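Side-chain contact in periplasmic binding protein (Pseudomonas aeruginosa, PDB 2R79), which binds heme in the periplasm and probably delivers it for uptake into the cell: residues K183-V187 and E188-A192. Numbering follows the deposited sequence.
With SO4 (sulfate ion), chain B.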
ATOM      1  N   LYS A 183      35.760 -15.721   0.557  1.00 25.71           N
ATOM      2  CA  LYS A 183      36.313 -16.361   1.734  1.00 27.34           C
ATOM      3  C   LYS A 183      35.932 -15.657   3.023  1.00 27.74           C
ATOM      4  O   LYS A 183      35.688 -14.452   3.036  1.00 25.27           O
ATOM      5  CB  LYS A 183      37.835 -16.437   1.621  1.00 30.03           C
ATOM      6  CG  LYS A 183      38.306 -17.274   0.446  1.00 36.54           C
ATOM      7  CD  LYS A 183      39.561 -18.054   0.803  1.00 42.98           C
ATOM      8  CE  LYS A 183      39.866 -19.126  -0.233  1.00 44.42           C
ATOM      9  NZ  LYS A 183      40.968 -20.025   0.231  1.00 48.77           N
ATOM     10  N   PRO A 184      35.846 -16.414   4.128  1.00 28.20           N
ATOM     11  CA  PRO A 184      35.494 -15.811   5.413  1.00 30.06           C
ATOM     12  C   PRO A 184      36.718 -15.089   5.961  1.00 33.02           C
ATOM     13  O   PRO A 184      37.843 -15.548   5.790  1.00 34.91           O
ATOM     14  CB  PRO A 184      35.102 -17.019   6.262  1.00 28.75           C
ATOM     15  CG  PRO A 184      35.997 -18.086   5.746  1.00 27.43           C
ATOM     16  CD  PRO A 184      35.929 -17.882   4.243  1.00 26.88           C
ATOM     17  N   ILE A 185      36.501 -13.948   6.594  1.00 35.59           N
ATOM     18  CA  ILE A 185      37.596 -13.191   7.172  1.00 38.11           C
ATOM     19  C   ILE A 185      37.134 -12.655   8.518  1.00 39.29           C
ATOM     20  O   ILE A 185      35.970 -12.299   8.681  1.00 41.02           O
ATOM     21  CB  ILE A 185      38.001 -12.014   6.270  1.00 39.25           C
ATOM     22  CG1 ILE A 185      38.399 -12.535   4.891  1.00 40.80           C
ATOM     23  CG2 ILE A 185      39.171 -11.266   6.884  1.00 39.93           C
ATOM     24  CD1 ILE A 185      38.810 -11.443   3.938  1.00 43.52           C
ATOM     25  N   SER A 186      38.044 -12.614   9.482  1.00 40.44           N
ATOM     26  CA  SER A 186      37.722 -12.113  10.813  1.00 41.92           C
ATOM     27  C   SER A 186      37.296 -10.652  10.725  1.00 42.40           C
ATOM     28  O   SER A 186      37.860  -9.880   9.948  1.00 41.52           O
ATOM     29  CB  SER A 186      38.944 -12.243  11.726  1.00 41.93           C
ATOM     30  OG  SER A 186      40.066 -11.593  11.152  1.00 43.08           O
ATOM     31  N   VAL A 187      36.299 -10.276  11.523  1.00 43.64           N
ATOM     32  CA  VAL A 187      35.805  -8.903  11.532  1.00 44.90           C
ATOM     33  C   VAL A 187      36.935  -7.951  11.911  1.00 45.59           C
ATOM     34  O   VAL A 187      36.961  -6.798  11.480  1.00 46.70           O
ATOM     35  CB  VAL A 187      34.632  -8.729  12.534  1.00 45.56           C
ATOM     36  CG1 VAL A 187      34.157  -7.278  12.550  1.00 45.46           C
ATOM     37  CG2 VAL A 187      33.483  -9.642  12.146  1.00 44.94           C
ATOM     38  N   GLU A 188      37.876  -8.451  12.709  1.00 46.79           N
ATOM     39  CA  GLU A 188      39.019  -7.662  13.156  1.00 45.83           C
ATOM     40  C   GLU A 188      39.796  -7.127  11.955  1.00 43.49           C
ATOM     41  O   GLU A 188      40.149  -5.949  11.902  1.00 43.73           O
ATOM     42  CB  GLU A 188      39.944  -8.514  14.031  1.00 50.31           C
ATOM     43  CG  GLU A 188      39.302  -9.090  15.300  1.00 56.42           C
ATOM     44  CD  GLU A 188      38.318 -10.231  15.025  1.00 60.62           C
ATOM     45  OE1 GLU A 188      37.216  -9.971  14.490  1.00 62.77           O
ATOM     46  OE2 GLU A 188      38.650 -11.395  15.345  1.00 62.27           O
ATOM     47  N   ALA A 189      40.062  -8.002  10.991  1.00 40.98           N
ATOM     48  CA  ALA A 189      40.787  -7.610   9.791  1.00 38.22           C
ATOM     49  C   ALA A 189      39.920  -6.661   8.972  1.00 37.16           C
ATOM     50  O   ALA A 189      40.376  -5.609   8.524  1.00 37.13           O
ATOM     51  CB  ALA A 189      41.136  -8.837   8.974  1.00 37.24           C
ATOM     52  N   LEU A 190      38.659  -7.039   8.790  1.00 36.21           N
ATOM     53  CA  LEU A 190      37.711  -6.228   8.036  1.00 35.60           C
ATOM     54  C   LEU A 190      37.613  -4.805   8.570  1.00 35.45           C
ATOM     55  O   LEU A 190      37.602  -3.846   7.796  1.00 36.91           O
ATOM     56  CB  LEU A 190      36.328  -6.884   8.055  1.00 35.77           C
ATOM     57  CG  LEU A 190      35.959  -7.762   6.855  1.00 36.48           C
ATOM     58  CD1 LEU A 190      37.099  -8.709   6.506  1.00 37.27           C
ATOM     59  CD2 LEU A 190      34.687  -8.527   7.174  1.00 35.68           C
ATOM     60  N   ALA A 191      37.542  -4.660   9.888  1.00 33.45           N
ATOM     61  CA  ALA A 191      37.451  -3.335  10.485  1.00 33.18           C
ATOM     62  C   ALA A 191      38.746  -2.564  10.263  1.00 32.56           C
ATOM     63  O   ALA A 191      38.734  -1.349  10.061  1.00 34.07           O
ATOM     64  CB  ALA A 191      37.168  -3.450  11.967  1.00 35.00           C
ATOM     65  N   ALA A 192      39.865  -3.276  10.304  1.00 29.77           N
ATOM     66  CA  ALA A 192      41.166  -2.655  10.105  1.00 26.16           C
ATOM     67  C   ALA A 192      41.252  -2.059   8.711  1.00 24.48           C
ATOM     68  O   ALA A 192      41.863  -1.008   8.515  1.00 24.22           O
ATOM     69  CB  ALA A 192      42.267  -3.681  10.299  1.00 26.71           C
TER
HETATM   70  S   SO4 B 900      43.627 -17.041  -0.893  0.50 54.86           S
HETATM   71  O1  SO4 B 900      43.924 -15.918   0.033  0.50 56.69           O
HETATM   72  O2  SO4 B 900      44.254 -18.399  -0.880  0.50 57.34           O
HETATM   73  O3  SO4 B 900      42.253 -16.908  -1.514  0.50 58.01           O
HETATM   74  O4  SO4 B 900      42.872 -17.638   0.258  0.50 56.38           O
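Ile185 reaches forward from the loop before helix 187-193 and rests on two side chains of its first turn. Its CB lies 3.4 Å from Leu190 CD1. With CG1 beside the backbone N (chi1 -58°), CG2 is left anti to that N and meets the same Leu190 CD1 at 3.3 Å. This methyl also lies alongside Ala189 CB, at 3.8 Å. The other branch runs past the leucine, and its tip, CD1, only grazes Leu190 CD1 at 4.1 Å. The two long side chains thus cross at a slant, five residues apart. Val157 of strand 155-158 touches both, so the pair lies between the helix start and the sheet. This is a surface contact following strand 182-183, away from the heme pocket, with the Ile185 side chain about 13 Å from a bound heme. Ser186 is the N-cap residue: its carbonyl O accepts a nearly straight hydrogen bond (174°) from Leu190 N at 3.2 Å, with a weak, bent one from Ala189 N beside it. One residue on, Ala191 N donates a hydrogen bond to Val187 O at 2.7 Å. Glu188 folds back at chi2 (73°), which brings its carboxylate beside the start of its own helix; OE2 comes to 3.7 Å from Ser186 CB. Farther back, Lys183 NZ hydrogen-bonds to a sulfate, probably from the crystallisation liquor, which also takes a hydrogen bond from Glu180 N. The chemistry is divided: Ile185 packs on Ala189 and Leu190, while backbone bonds set the helix going, and the negative charge of Glu188 near the N-terminal end would probably suit the helix dipole.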